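Local atomic coordinates of MutT/nudix family protein (Shewanella oneidensis, PDB entry 3GZ5), a protein that probably regulates transcription of NAD metabolism genes in response to ADP-ribose, pairing a Nudix domain with a DNA-binding winged helix domain. Residues G58-T63 with E69-R74; A77-V82 with S126-W131; T157-A160 with L164-G167; H181-L186 with K194-R199; T209-T214 with A220-L225. One frame throughout, in Å; residues are numbered along the deposited sequence.

Contacts 1 and 2 share helix 68-80 of the Nudix domain. Contact 1 is a surface contact in which an arginine holds a loop carbonyl; contact 2, about 16 Å away between centres, is partly buried and rests on one apolar touch beside a sodium site. Contacts 3 and 4 are buried, lie on the other side of the chain's centre from these two, and touch each other: Pro166 packs on His183 and Leu186. Contact 3 is aliphatic, contact 4 aromatic. Contact 5, at the surface of the winged helix domain, differs from all of them in its backbone hydrogen bonding between strands, and reaches contact 3 through Leu225.

Contact 1: residues G58-T63 with E69-R74; sequences GFIDET and EQTVLR
The carbonyl oxygen of Phe59 is gripped by two donors: Arg74 NH1 at 3.2 Å and a water. The arginine bond is fairly straight, with an N-H...O angle of 153°, and lies both in the carbonyl plane and close to the guanidinium plane. The same water, 2.8 Å from Phe59 O, also accepts from Arg74 NH2, so carbonyl, water and guanidinium edge close a small ring. Arg74 reaches this position through a bend at chi3 (47°) that turns the group across the loop. Over one guanidinium face sits Asp61 CB, 3.5 Å from Arg74 NH1. One helical turn earlier, Thr71 meets Ile60 at about a right angle, its OG1 lying 3.9 Å from Ile60 CG1; that hydroxyl is bonded to Ser67 O. The outer loop is shaped by an Asx turn, Asp61 OD1 accepting from Thr63 N at 3.0 Å; the same oxygen also accepts from Thr63 OG1 at 2.7 Å. Loop 58-63 and helix 68-80 belong to the loop-helix region where Nudix proteins carry their signature motif. Trp103 of the second subunit packs on Ile60, placing the loop at the dimer interface. Arg74 also forms salt bridges with Asp65 through NH1 and Glu78 through NH2; together with Phe59 O, these two carboxylates hold the guanidinium from several directions and probably limit its rotation against the loop.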
# COMPACT_ATOMS: atom_id res chain seq x y z
N GLY B 58 -16.12 5.48 9.40
CA GLY B 58 -16.86 4.88 10.50
C GLY B 58 -17.01 3.37 10.36
O GLY B 58 -16.19 2.71 9.71
N PHE B 59 -18.07 2.84 10.94
CA PHE B 59 -18.22 1.39 11.14
C PHE B 59 -18.73 0.65 9.92
O PHE B 59 -19.48 1.17 9.10
CB PHE B 59 -19.11 1.08 12.38
CG PHE B 59 -18.62 1.70 13.67
CD1 PHE B 59 -17.46 1.25 14.27
CD2 PHE B 59 -19.32 2.74 14.27
CE1 PHE B 59 -16.98 1.84 15.48
CE2 PHE B 59 -18.87 3.33 15.46
CZ PHE B 59 -17.69 2.88 16.07
N ILE B 60 -18.30 -0.59 9.83
CA ILE B 60 -18.81 -1.53 8.83
C ILE B 60 -20.29 -1.81 9.16
O ILE B 60 -20.65 -1.94 10.33
CB ILE B 60 -17.93 -2.82 8.85
CG1 ILE B 60 -16.52 -2.46 8.36
CG2 ILE B 60 -18.54 -4.01 8.05
CD1 ILE B 60 -15.46 -3.39 8.87
N ASP B 61 -21.15 -1.82 8.15
CA ASP B 61 -22.53 -2.20 8.32
C ASP B 61 -22.74 -3.48 7.52
O ASP B 61 -22.75 -3.46 6.29
CB ASP B 61 -23.45 -1.07 7.84
CG ASP B 61 -24.93 -1.33 8.15
OD1 ASP B 61 -25.37 -2.50 8.10
OD2 ASP B 61 -25.66 -0.36 8.44
N GLU B 62 -22.87 -4.61 8.22
CA GLU B 62 -22.94 -5.93 7.57
C GLU B 62 -24.20 -6.15 6.76
O GLU B 62 -24.27 -7.07 5.94
CB GLU B 62 -22.75 -7.06 8.58
CG GLU B 62 -21.59 -6.82 9.54
CD GLU B 62 -21.04 -8.09 10.15
OE1 GLU B 62 -21.61 -9.18 9.92
OE2 GLU B 62 -20.00 -7.99 10.85
N THR B 63 -25.20 -5.30 6.97
CA THR B 63 -26.47 -5.48 6.28
C THR B 63 -26.44 -4.83 4.89
O THR B 63 -27.34 -5.08 4.08
CB THR B 63 -27.67 -4.94 7.10
OG1 THR B 63 -27.68 -3.52 7.07
CG2 THR B 63 -27.59 -5.42 8.55
N GLU B 69 -14.19 -1.95 0.62
CA GLU B 69 -14.43 -0.91 -0.39
C GLU B 69 -15.89 -0.43 -0.40
O GLU B 69 -16.15 0.78 -0.50
CB GLU B 69 -13.99 -1.36 -1.80
CG GLU B 69 -14.00 -0.23 -2.81
CD GLU B 69 -13.70 -0.69 -4.23
OE1 GLU B 69 -14.65 -0.78 -5.04
OE2 GLU B 69 -12.53 -0.98 -4.53
N GLN B 70 -16.84 -1.35 -0.32
CA GLN B 70 -18.25 -0.94 -0.24
C GLN B 70 -18.49 -0.10 1.03
O GLN B 70 -19.17 0.90 1.00
CB GLN B 70 -19.17 -2.16 -0.32
CG GLN B 70 -19.06 -2.86 -1.68
CD GLN B 70 -20.15 -3.91 -1.97
OE1 GLN B 70 -20.17 -4.50 -3.06
NE2 GLN B 70 -21.02 -4.15 -1.01
N THR B 71 -17.86 -0.48 2.13
CA THR B 71 -17.93 0.33 3.34
C THR B 71 -17.47 1.79 3.09
O THR B 71 -18.21 2.71 3.39
CB THR B 71 -17.14 -0.31 4.48
OG1 THR B 71 -17.66 -1.64 4.70
CG2 THR B 71 -17.27 0.55 5.75
N VAL B 72 -16.28 1.97 2.53
CA VAL B 72 -15.74 3.32 2.33
C VAL B 72 -16.48 4.14 1.26
O VAL B 72 -16.57 5.35 1.36
CB VAL B 72 -14.18 3.31 2.12
CG1 VAL B 72 -13.79 2.78 0.72
CG2 VAL B 72 -13.59 4.70 2.41
N LEU B 73 -17.05 3.47 0.25
CA LEU B 73 -17.80 4.16 -0.80
C LEU B 73 -19.17 4.64 -0.29
O LEU B 73 -19.64 5.73 -0.66
CB LEU B 73 -17.99 3.25 -2.03
CG LEU B 73 -16.74 2.86 -2.82
CD1 LEU B 73 -17.07 1.86 -3.91
CD2 LEU B 73 -16.03 4.08 -3.39
N ARG B 74 -19.78 3.81 0.56
CA ARG B 74 -20.98 4.20 1.28
C ARG B 74 -20.69 5.39 2.18
O ARG B 74 -21.41 6.37 2.11
CB ARG B 74 -21.58 3.05 2.10
CG ARG B 74 -22.80 3.50 2.93
CD ARG B 74 -23.42 2.43 3.80
NE ARG B 74 -22.46 1.66 4.59
CZ ARG B 74 -22.05 1.96 5.82
NH1 ARG B 74 -21.20 1.15 6.43
NH2 ARG B 74 -22.45 3.06 6.43
O HOH W 1 -21.66 2.89 9.11

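Contact 2: residues A77-V82 with S126-W131; sequences AEKTAV and SDVKWW. With NA (sodium ion), chain D.
Lys79, in the last turn of helix 68-80, and Val128, at the start of strand 128-132, bring their CA atoms to 6.9 Å, the nearest backbone approach of the two segments. Val128 points its side chain toward the helix. Its CG2 branch does the touching, 3.6 Å from Lys79 CD, while CG1 lies farther off, 4.1 Å from the carbonyl O of Lys79. The lysine chain bends at chi2 (-69°) and again at chi3 (139°), which lays CD against the valine and carries the ammonium toward Asp127. Lys79 NZ and Asp127 OD2 remain 4.2 Å apart, opposite charges whose attraction falls short of a salt bridge. No hydrogen bond crosses between the segments, so the evidence is for apolar packing with an electrostatic fringe. In the fold, this is where the helix of the Nudix motif region ends against the mixed beta sheet: Lys79 also packs on Val42 and Thr80 on Leu40, both of strand 36-43. Just beyond, Ala81 leaves helical geometry with a positive phi of 67°. The exit is shaped by an ST turn, Thr80 OG1 accepting from Val82 N at 3.3 Å, and the same hydroxyl is bonded to Leu76 O. On the strand, Val128 has a second role through its backbone. Its carbonyl O binds the sodium ion at 2.3 Å, and the carbonyl oxygens of Ile122 and Val125 are the other protein ligands of the metal.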
# COMPACT_ATOMS: atom_id res chain seq x y z
N ALA B 77 -20.45 8.43 -0.01
CA ALA B 77 -21.71 8.77 -0.66
C ALA B 77 -22.73 9.34 0.32
O ALA B 77 -23.60 10.12 -0.08
CB ALA B 77 -22.27 7.54 -1.37
N GLU B 78 -22.63 8.94 1.59
CA GLU B 78 -23.45 9.49 2.69
C GLU B 78 -23.16 10.96 2.95
O GLU B 78 -23.97 11.67 3.56
CB GLU B 78 -23.19 8.70 3.98
CG GLU B 78 -23.82 7.32 3.98
CD GLU B 78 -23.57 6.54 5.25
OE1 GLU B 78 -22.64 6.87 6.00
OE2 GLU B 78 -24.28 5.56 5.48
N LYS B 79 -22.01 11.41 2.47
CA LYS B 79 -21.54 12.78 2.64
C LYS B 79 -21.61 13.60 1.35
O LYS B 79 -21.83 14.81 1.41
CB LYS B 79 -20.09 12.81 3.17
CG LYS B 79 -19.88 12.10 4.48
CD LYS B 79 -20.59 12.87 5.59
CE LYS B 79 -21.30 11.95 6.56
NZ LYS B 79 -21.80 12.72 7.73
N THR B 80 -21.40 12.95 0.21
CA THR B 80 -21.22 13.66 -1.07
C THR B 80 -22.33 13.39 -2.07
O THR B 80 -22.48 14.14 -3.05
CB THR B 80 -19.90 13.25 -1.77
OG1 THR B 80 -19.92 11.84 -1.99
CG2 THR B 80 -18.69 13.59 -0.93
N ALA B 81 -23.08 12.31 -1.85
CA ALA B 81 -24.08 11.85 -2.82
C ALA B 81 -23.49 11.31 -4.14
O ALA B 81 -24.20 11.17 -5.12
CB ALA B 81 -25.09 12.94 -3.09
N VAL B 82 -22.20 11.03 -4.16
CA VAL B 82 -21.51 10.52 -5.35
C VAL B 82 -20.51 9.45 -4.94
O VAL B 82 -19.82 9.60 -3.92
CB VAL B 82 -20.60 11.60 -6.05
CG1 VAL B 82 -20.33 11.24 -7.53
CG2 VAL B 82 -21.17 12.99 -5.95
N SER B 126 -23.94 21.62 6.64
CA SER B 126 -23.02 22.41 7.48
C SER B 126 -21.93 21.63 8.24
O SER B 126 -20.97 22.23 8.75
CB SER B 126 -23.80 23.32 8.45
OG SER B 126 -24.86 22.62 9.08
N ASP B 127 -22.06 20.32 8.32
CA ASP B 127 -21.04 19.51 9.00
C ASP B 127 -20.12 18.76 8.01
O ASP B 127 -19.31 17.92 8.42
CB ASP B 127 -21.69 18.54 10.00
CG ASP B 127 -22.51 17.48 9.32
OD1 ASP B 127 -23.15 17.77 8.28
OD2 ASP B 127 -22.51 16.34 9.83
N VAL B 128 -20.28 19.09 6.72
CA VAL B 128 -19.42 18.57 5.63
C VAL B 128 -18.90 19.72 4.75
O VAL B 128 -19.68 20.47 4.15
CB VAL B 128 -20.16 17.54 4.73
CG1 VAL B 128 -19.19 16.87 3.77
CG2 VAL B 128 -20.88 16.48 5.57
N LYS B 129 -17.58 19.84 4.66
CA LYS B 129 -16.95 20.95 3.94
C LYS B 129 -15.62 20.58 3.27
O LYS B 129 -14.81 19.86 3.85
CB LYS B 129 -16.75 22.13 4.91
CG LYS B 129 -16.19 23.42 4.29
CD LYS B 129 -16.16 24.55 5.32
CE LYS B 129 -15.44 25.81 4.81
NZ LYS B 129 -16.25 26.62 3.83
N TRP B 130 -15.42 21.07 2.04
CA TRP B 130 -14.11 21.03 1.39
C TRP B 130 -13.19 22.06 2.02
O TRP B 130 -13.49 23.26 2.01
CB TRP B 130 -14.23 21.36 -0.09
CG TRP B 130 -14.78 20.28 -0.97
CD1 TRP B 130 -15.95 20.31 -1.65
CD2 TRP B 130 -14.15 19.02 -1.30
NE1 TRP B 130 -16.11 19.15 -2.37
CE2 TRP B 130 -15.03 18.34 -2.17
CE3 TRP B 130 -12.95 18.41 -0.93
CZ2 TRP B 130 -14.73 17.08 -2.70
CZ3 TRP B 130 -12.66 17.15 -1.44
CH2 TRP B 130 -13.55 16.50 -2.32
N TRP B 131 -12.06 21.60 2.56
CA TRP B 131 -11.09 22.47 3.20
C TRP B 131 -9.78 22.55 2.42
O TRP B 131 -9.26 21.52 2.01
CB TRP B 131 -10.78 21.98 4.60
CG TRP B 131 -11.89 22.16 5.58
CD1 TRP B 131 -12.88 21.27 5.89
CD2 TRP B 131 -12.13 23.32 6.39
NE1 TRP B 131 -13.72 21.80 6.84
CE2 TRP B 131 -13.28 23.05 7.17
CE3 TRP B 131 -11.47 24.56 6.53
CZ2 TRP B 131 -13.80 23.99 8.08
CZ3 TRP B 131 -11.98 25.48 7.44
CH2 TRP B 131 -13.13 25.19 8.19
NA NA D . -21.07 22.04 3.26

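Contact 3: residues T157-A160 with L164-G167; sequences TQKA and LVPG
Pro166 sets its ring against the backbone and methyl of Ala160: CG lies 3.9 Å from Ala160 CA and 4.2 Å from Ala160 CB. The neighbouring ring carbon, Pro166 CD, rests 4.0 Å from the carbonyl O of Lys159. Beside this, the beta carbons of Lys159 and Val165 face each other, with CB to CB at 4.3 Å. All four residues are buried, and no hydrogen bond runs between the two segments, so the first shell is aliphatic packing around one helix carbonyl. The next shell explains the positions. Ser163 OG is hydrogen-bonded to both Lys159 O and Val165 N, tying the end of helix 145-162 to the chain that doubles back beneath it. Within 164-167 a 3-10 turn is closed by Gly167 N donating to Leu164 O at 2.8 Å, which presents Val165 and Pro166 together to the helix. Farther out, the Lys159 chain bends once, at chi2 (-67°), and then runs extended, its NZ reaching Glu88 in a salt bridge. Leu164 packs on Phe196 and Val200 of helix 193-203. The contact joins the C-terminal end of helix 145-162 to the 3-10 turn 165-167, which packs against helix 176-187 of the winged helix domain. Its chemistry implies a division of labour: aliphatic carbons of Lys159, Ala160, Val165 and the proline ring make the interface, the serine satisfies the buried carbonyl, and Glu88 probably offsets the lysine charge.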
# COMPACT_ATOMS: atom_id res chain seq x y z
N THR B 157 1.81 12.48 -4.00
CA THR B 157 3.09 12.89 -4.58
C THR B 157 3.74 11.79 -5.42
O THR B 157 4.15 12.06 -6.54
CB THR B 157 4.02 13.45 -3.48
OG1 THR B 157 3.35 14.56 -2.87
CG2 THR B 157 5.32 13.91 -4.07
N GLN B 158 3.80 10.55 -4.91
CA GLN B 158 4.28 9.41 -5.70
C GLN B 158 3.38 9.10 -6.90
O GLN B 158 3.87 8.72 -7.96
CB GLN B 158 4.49 8.14 -4.86
CG GLN B 158 5.45 8.27 -3.69
CD GLN B 158 6.87 8.72 -4.09
OE1 GLN B 158 7.27 9.87 -3.83
NE2 GLN B 158 7.62 7.80 -4.72
N LYS B 159 2.07 9.23 -6.73
CA LYS B 159 1.18 9.07 -7.87
C LYS B 159 1.48 10.08 -8.99
O LYS B 159 1.40 9.74 -10.16
CB LYS B 159 -0.30 9.18 -7.46
CG LYS B 159 -0.77 8.11 -6.51
CD LYS B 159 -0.80 6.75 -7.13
CE LYS B 159 -1.20 5.78 -6.06
NZ LYS B 159 -1.50 4.43 -6.63
N ALA B 160 1.79 11.33 -8.62
CA ALA B 160 2.16 12.38 -9.59
C ALA B 160 3.45 12.03 -10.35
O ALA B 160 3.65 12.46 -11.47
CB ALA B 160 2.30 13.74 -8.92
N LEU B 164 -0.99 8.98 -13.97
CA LEU B 164 -1.87 10.12 -14.26
C LEU B 164 -3.12 10.07 -13.39
O LEU B 164 -4.12 10.71 -13.69
CB LEU B 164 -2.27 10.15 -15.75
CG LEU B 164 -1.17 10.23 -16.81
CD1 LEU B 164 -1.76 10.17 -18.22
CD2 LEU B 164 -0.36 11.52 -16.66
N VAL B 165 -3.03 9.31 -12.30
CA VAL B 165 -4.02 9.29 -11.24
C VAL B 165 -4.44 10.72 -10.78
O VAL B 165 -5.63 10.94 -10.50
CB VAL B 165 -3.57 8.35 -10.05
CG1 VAL B 165 -4.41 8.56 -8.82
CG2 VAL B 165 -3.60 6.84 -10.48
N PRO B 166 -3.49 11.70 -10.71
CA PRO B 166 -4.04 13.05 -10.40
C PRO B 166 -5.13 13.58 -11.34
O PRO B 166 -5.85 14.46 -10.95
CB PRO B 166 -2.80 13.95 -10.41
CG PRO B 166 -1.68 13.00 -10.00
CD PRO B 166 -2.02 11.73 -10.76
N GLY B 167 -5.28 13.04 -12.55
CA GLY B 167 -6.37 13.47 -13.40
C GLY B 167 -7.76 13.28 -12.81
O GLY B 167 -8.68 14.02 -13.15

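Contact 4: residues H181-L186 with K194-R199; sequences HVHEVL and KSFRRR
His183 of helix 176-187 and Phe196 of helix 193-203 link the two helices that probably form the helix-turn-helix of the winged helix domain, the second being the likely recognition helix. From CB, which points toward the partner helix, the histidine chain sets CG anti to the carbonyl carbon (chi1 -75°). CG is the first ring atom to meet the phenylalanine, 4.0 Å from Phe196 CZ. Along one side of the ring, CD2 makes the closest approach, 3.8 Å to Phe196 CZ, and NE2 follows at 3.9 Å from that same carbon. Along the other, ND1 and CE1 turn to Phe196 CE1, with His183 ND1 at 3.9 Å from it. The phenylalanine therefore presents its CZ-CE1 edge to the histidine face, CZ standing over the ring centre. This is a T-shaped pair, with ring centroids of His183 and Phe196 5.0 Å apart and planes at 61°. The reach of both side chains is needed because the backbones are well separated, His183 CA and Phe196 CA being 9.9 Å apart. Rotation of the imidazole about CB-CG is probably restrained by the hydrogen bond between ND1 and Ala160 O, on helix 145-162. Ile191, in the connecting turn, and Leu179 also pack on the phenylalanine. On the side of the imidazole opposite Phe196, toward its rim, Pro166 CB lies 3.7 Å from His183 NE2.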
# COMPACT_ATOMS: atom_id res chain seq x y z
N HIS B 181 -0.72 21.07 -14.36
CA HIS B 181 -0.75 21.91 -13.17
C HIS B 181 -1.09 21.15 -11.87
O HIS B 181 -0.45 21.37 -10.84
CB HIS B 181 -1.65 23.13 -13.33
CG HIS B 181 -1.49 24.12 -12.22
ND1 HIS B 181 -0.27 24.70 -11.91
CD2 HIS B 181 -2.38 24.60 -11.32
CE1 HIS B 181 -0.43 25.51 -10.87
NE2 HIS B 181 -1.69 25.47 -10.49
N VAL B 182 -2.07 20.24 -11.92
CA VAL B 182 -2.35 19.40 -10.74
C VAL B 182 -1.12 18.61 -10.33
O VAL B 182 -0.87 18.49 -9.14
CB VAL B 182 -3.53 18.41 -10.93
CG1 VAL B 182 -3.88 17.81 -9.57
CG2 VAL B 182 -4.75 19.09 -11.47
N HIS B 183 -0.40 18.05 -11.30
CA HIS B 183 0.83 17.30 -10.99
C HIS B 183 1.91 18.22 -10.35
O HIS B 183 2.60 17.83 -9.40
CB HIS B 183 1.41 16.61 -12.24
CG HIS B 183 0.67 15.38 -12.68
ND1 HIS B 183 1.23 14.12 -12.68
CD2 HIS B 183 -0.58 15.23 -13.19
CE1 HIS B 183 0.36 13.25 -13.16
NE2 HIS B 183 -0.74 13.89 -13.47
N GLU B 184 2.05 19.43 -10.89
CA GLU B 184 2.96 20.44 -10.34
C GLU B 184 2.59 20.80 -8.89
O GLU B 184 3.46 20.85 -8.04
CB GLU B 184 3.01 21.70 -11.22
CG GLU B 184 3.71 21.46 -12.54
CD GLU B 184 3.61 22.63 -13.52
OE1 GLU B 184 4.31 22.59 -14.55
OE2 GLU B 184 2.85 23.59 -13.28
N VAL B 185 1.31 21.00 -8.61
CA VAL B 185 0.87 21.28 -7.23
C VAL B 185 1.30 20.16 -6.27
O VAL B 185 1.72 20.43 -5.14
CB VAL B 185 -0.66 21.50 -7.14
CG1 VAL B 185 -1.12 21.70 -5.68
CG2 VAL B 185 -1.07 22.70 -7.98
N LEU B 186 1.20 18.91 -6.74
CA LEU B 186 1.49 17.74 -5.90
C LEU B 186 2.98 17.55 -5.66
O LEU B 186 3.39 17.12 -4.60
CB LEU B 186 0.89 16.46 -6.49
CG LEU B 186 -0.62 16.37 -6.37
CD1 LEU B 186 -1.20 15.22 -7.22
CD2 LEU B 186 -1.01 16.22 -4.90
N LYS B 194 7.04 19.62 -21.97
CA LYS B 194 7.21 18.89 -23.22
C LYS B 194 7.62 17.44 -22.96
O LYS B 194 7.27 16.54 -23.74
CB LYS B 194 8.23 19.62 -24.10
CG LYS B 194 8.83 18.81 -25.25
CD LYS B 194 8.16 19.13 -26.58
CE LYS B 194 9.16 19.02 -27.73
NZ LYS B 194 9.76 17.65 -27.85
N SER B 195 8.37 17.22 -21.88
CA SER B 195 8.62 15.87 -21.38
C SER B 195 7.28 15.24 -20.95
O SER B 195 6.97 14.10 -21.31
CB SER B 195 9.59 15.89 -20.20
OG SER B 195 10.79 16.58 -20.50
N PHE B 196 6.50 16.00 -20.17
CA PHE B 196 5.21 15.55 -19.65
C PHE B 196 4.26 15.10 -20.76
O PHE B 196 3.79 13.97 -20.73
CB PHE B 196 4.56 16.65 -18.80
CG PHE B 196 3.31 16.20 -18.07
CD1 PHE B 196 3.38 15.20 -17.08
CD2 PHE B 196 2.07 16.79 -18.35
CE1 PHE B 196 2.23 14.79 -16.39
CE2 PHE B 196 0.92 16.38 -17.66
CZ PHE B 196 1.00 15.38 -16.68
N ARG B 197 4.01 15.99 -21.72
CA ARG B 197 3.26 15.68 -22.96
C ARG B 197 3.76 14.45 -23.70
O ARG B 197 2.95 13.60 -24.09
CB ARG B 197 3.23 16.88 -23.89
CG ARG B 197 2.08 17.81 -23.62
CD ARG B 197 2.36 19.20 -24.12
NE ARG B 197 1.32 20.15 -23.71
CZ ARG B 197 1.26 20.76 -22.53
NH1 ARG B 197 2.18 20.52 -21.58
NH2 ARG B 197 0.27 21.61 -22.27
N ARG B 198 5.07 14.34 -23.87
CA ARG B 198 5.69 13.12 -24.41
C ARG B 198 5.31 11.85 -23.62
O ARG B 198 4.93 10.84 -24.21
CB ARG B 198 7.22 13.30 -24.50
CG ARG B 198 8.07 12.03 -24.71
CD ARG B 198 9.46 12.30 -25.38
NE ARG B 198 10.19 13.44 -24.79
CZ ARG B 198 10.13 14.69 -25.26
NH1 ARG B 198 10.82 15.66 -24.64
NH2 ARG B 198 9.38 14.99 -26.32
N ARG B 199 5.41 11.90 -22.30
CA ARG B 199 5.04 10.74 -21.46
C ARG B 199 3.53 10.44 -21.52
O ARG B 199 3.14 9.27 -21.65
CB ARG B 199 5.54 10.90 -20.02
CG ARG B 199 6.88 10.16 -19.73
CD ARG B 199 7.61 10.68 -18.47
NE ARG B 199 7.22 9.98 -17.24
CZ ARG B 199 6.19 10.32 -16.46
NH1 ARG B 199 5.40 11.35 -16.77
NH2 ARG B 199 5.94 9.62 -15.36

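Contact 5: residues T209-T214 with A220-L225; sequences TGLKRT and ANLYCL
The beta hairpin of strands 206-213 and 220-225, probably the wing of the winged helix domain, is paired here near its outer end. Arg213 and Ala220 form an antiparallel hydrogen-bonded pair: Arg213 N donates to Ala220 O at 2.7 Å, and Ala220 N returns a bond to Arg213 O at 2.8 Å. Next to them Lys212 and Asn221 make a non-hydrogen-bonded pair, and their side chains run alongside each other off the same face. Lys212 NZ donates to Asn221 OD1 at 3.3 Å, approaching from well above the carboxamide plane with a C=O...N angle of 111°. Regular pairing then breaks at Gly210, where a positive phi of 87° turns the chain through a corner. Leu222 spans this break, its N donating to Leu211 O at 3.0 Å and its O accepting from Thr209 N at 2.8 Å, this second bond close to straight on to the carbonyl. The hairpin is two strands of a three-stranded antiparallel sheet, with 220-225 in the middle and 174-175 on its far side. Leu222 is the buried member of the contact, and its two methyls divide the work. CD1 packs 3.8 Å from Leu211 CB. CD2 stands over the centre of the Arg213 guanidinium, 3.4 Å from CZ, the two side chains crossing at about a right angle. The arginine bends at chi3 (-55°) to lay this flat group over the methyl, and its NH1 forms a salt bridge with Glu178 of helix 176-187.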
# COMPACT_ATOMS: atom_id res chain seq x y z
N THR B 209 -11.08 14.21 -26.96
CA THR B 209 -12.48 14.39 -27.28
C THR B 209 -12.64 14.99 -28.69
O THR B 209 -13.68 14.81 -29.34
CB THR B 209 -13.18 15.27 -26.19
OG1 THR B 209 -13.21 14.55 -24.93
CG2 THR B 209 -14.59 15.55 -26.58
N GLY B 210 -11.62 15.70 -29.17
CA GLY B 210 -11.74 16.42 -30.42
C GLY B 210 -12.31 17.79 -30.14
O GLY B 210 -12.36 18.64 -31.03
N LEU B 211 -12.74 18.02 -28.90
CA LEU B 211 -13.22 19.34 -28.49
C LEU B 211 -12.07 20.24 -28.07
O LEU B 211 -10.97 19.76 -27.79
CB LEU B 211 -14.24 19.24 -27.36
CG LEU B 211 -15.42 18.28 -27.45
CD1 LEU B 211 -16.35 18.59 -26.29
CD2 LEU B 211 -16.15 18.35 -28.80
N LYS B 212 -12.34 21.54 -28.03
CA LYS B 212 -11.35 22.53 -27.65
C LYS B 212 -11.88 23.45 -26.55
O LYS B 212 -13.07 23.72 -26.49
CB LYS B 212 -10.95 23.38 -28.87
CG LYS B 212 -10.84 22.61 -30.19
CD LYS B 212 -9.63 21.71 -30.24
CE LYS B 212 -9.81 20.64 -31.31
NZ LYS B 212 -8.56 19.91 -31.58
N ARG B 213 -10.99 23.89 -25.68
CA ARG B 213 -11.31 24.93 -24.69
C ARG B 213 -10.27 26.04 -24.81
O ARG B 213 -9.07 25.80 -24.61
CB ARG B 213 -11.32 24.37 -23.27
CG ARG B 213 -11.20 25.42 -22.14
CD ARG B 213 -11.22 24.74 -20.77
NE ARG B 213 -12.41 23.91 -20.65
CZ ARG B 213 -12.54 22.84 -19.87
NH1 ARG B 213 -11.54 22.44 -19.09
NH2 ARG B 213 -13.68 22.17 -19.88
N THR B 214 -10.71 27.24 -25.15
CA THR B 214 -9.78 28.37 -25.31
C THR B 214 -9.69 29.28 -24.08
O THR B 214 -8.96 28.98 -23.13
CB THR B 214 -10.07 29.19 -26.58
OG1 THR B 214 -9.03 30.17 -26.74
CG2 THR B 214 -11.44 29.87 -26.52
N ALA B 220 -7.25 24.66 -26.43
CA ALA B 220 -6.66 23.40 -25.97
C ALA B 220 -7.60 22.18 -26.09
O ALA B 220 -8.78 22.26 -25.77
CB ALA B 220 -6.11 23.55 -24.54
N ASN B 221 -7.04 21.07 -26.59
CA ASN B 221 -7.72 19.77 -26.62
C ASN B 221 -8.27 19.32 -25.26
O ASN B 221 -7.59 19.40 -24.22
CB ASN B 221 -6.77 18.69 -27.13
CG ASN B 221 -6.31 18.92 -28.56
OD1 ASN B 221 -6.42 20.03 -29.10
ND2 ASN B 221 -5.79 17.87 -29.18
N LEU B 222 -9.52 18.84 -25.28
CA LEU B 222 -10.21 18.39 -24.09
C LEU B 222 -10.14 16.88 -24.04
O LEU B 222 -10.49 16.21 -25.02
CB LEU B 222 -11.66 18.89 -24.08
CG LEU B 222 -11.84 20.37 -23.74
CD1 LEU B 222 -13.28 20.86 -24.04
CD2 LEU B 222 -11.49 20.63 -22.29
N TYR B 223 -9.66 16.35 -22.92
CA TYR B 223 -9.39 14.93 -22.79
C TYR B 223 -10.20 14.31 -21.67
O TYR B 223 -10.54 14.99 -20.70
CB TYR B 223 -7.91 14.69 -22.51
CG TYR B 223 -6.94 15.15 -23.59
CD1 TYR B 223 -6.58 14.30 -24.65
CD2 TYR B 223 -6.37 16.43 -23.53
CE1 TYR B 223 -5.67 14.72 -25.63
CE2 TYR B 223 -5.47 16.86 -24.50
CZ TYR B 223 -5.11 16.00 -25.54
OH TYR B 223 -4.21 16.45 -26.49
N CYS B 224 -10.51 13.02 -21.81
CA CYS B 224 -11.06 12.23 -20.70
C CYS B 224 -10.04 11.20 -20.34
O CYS B 224 -9.23 10.79 -21.21
CB CYS B 224 -12.34 11.49 -21.13
SG CYS B 224 -13.67 12.57 -21.57
N LEU B 225 -10.09 10.73 -19.10
CA LEU B 225 -9.32 9.57 -18.69
C LEU B 225 -9.95 8.27 -19.17
O LEU B 225 -11.16 8.06 -19.01
CB LEU B 225 -9.16 9.52 -17.15
CG LEU B 225 -8.22 10.55 -16.51
CD1 LEU B 225 -8.13 10.38 -14.99
CD2 LEU B 225 -6.84 10.45 -17.13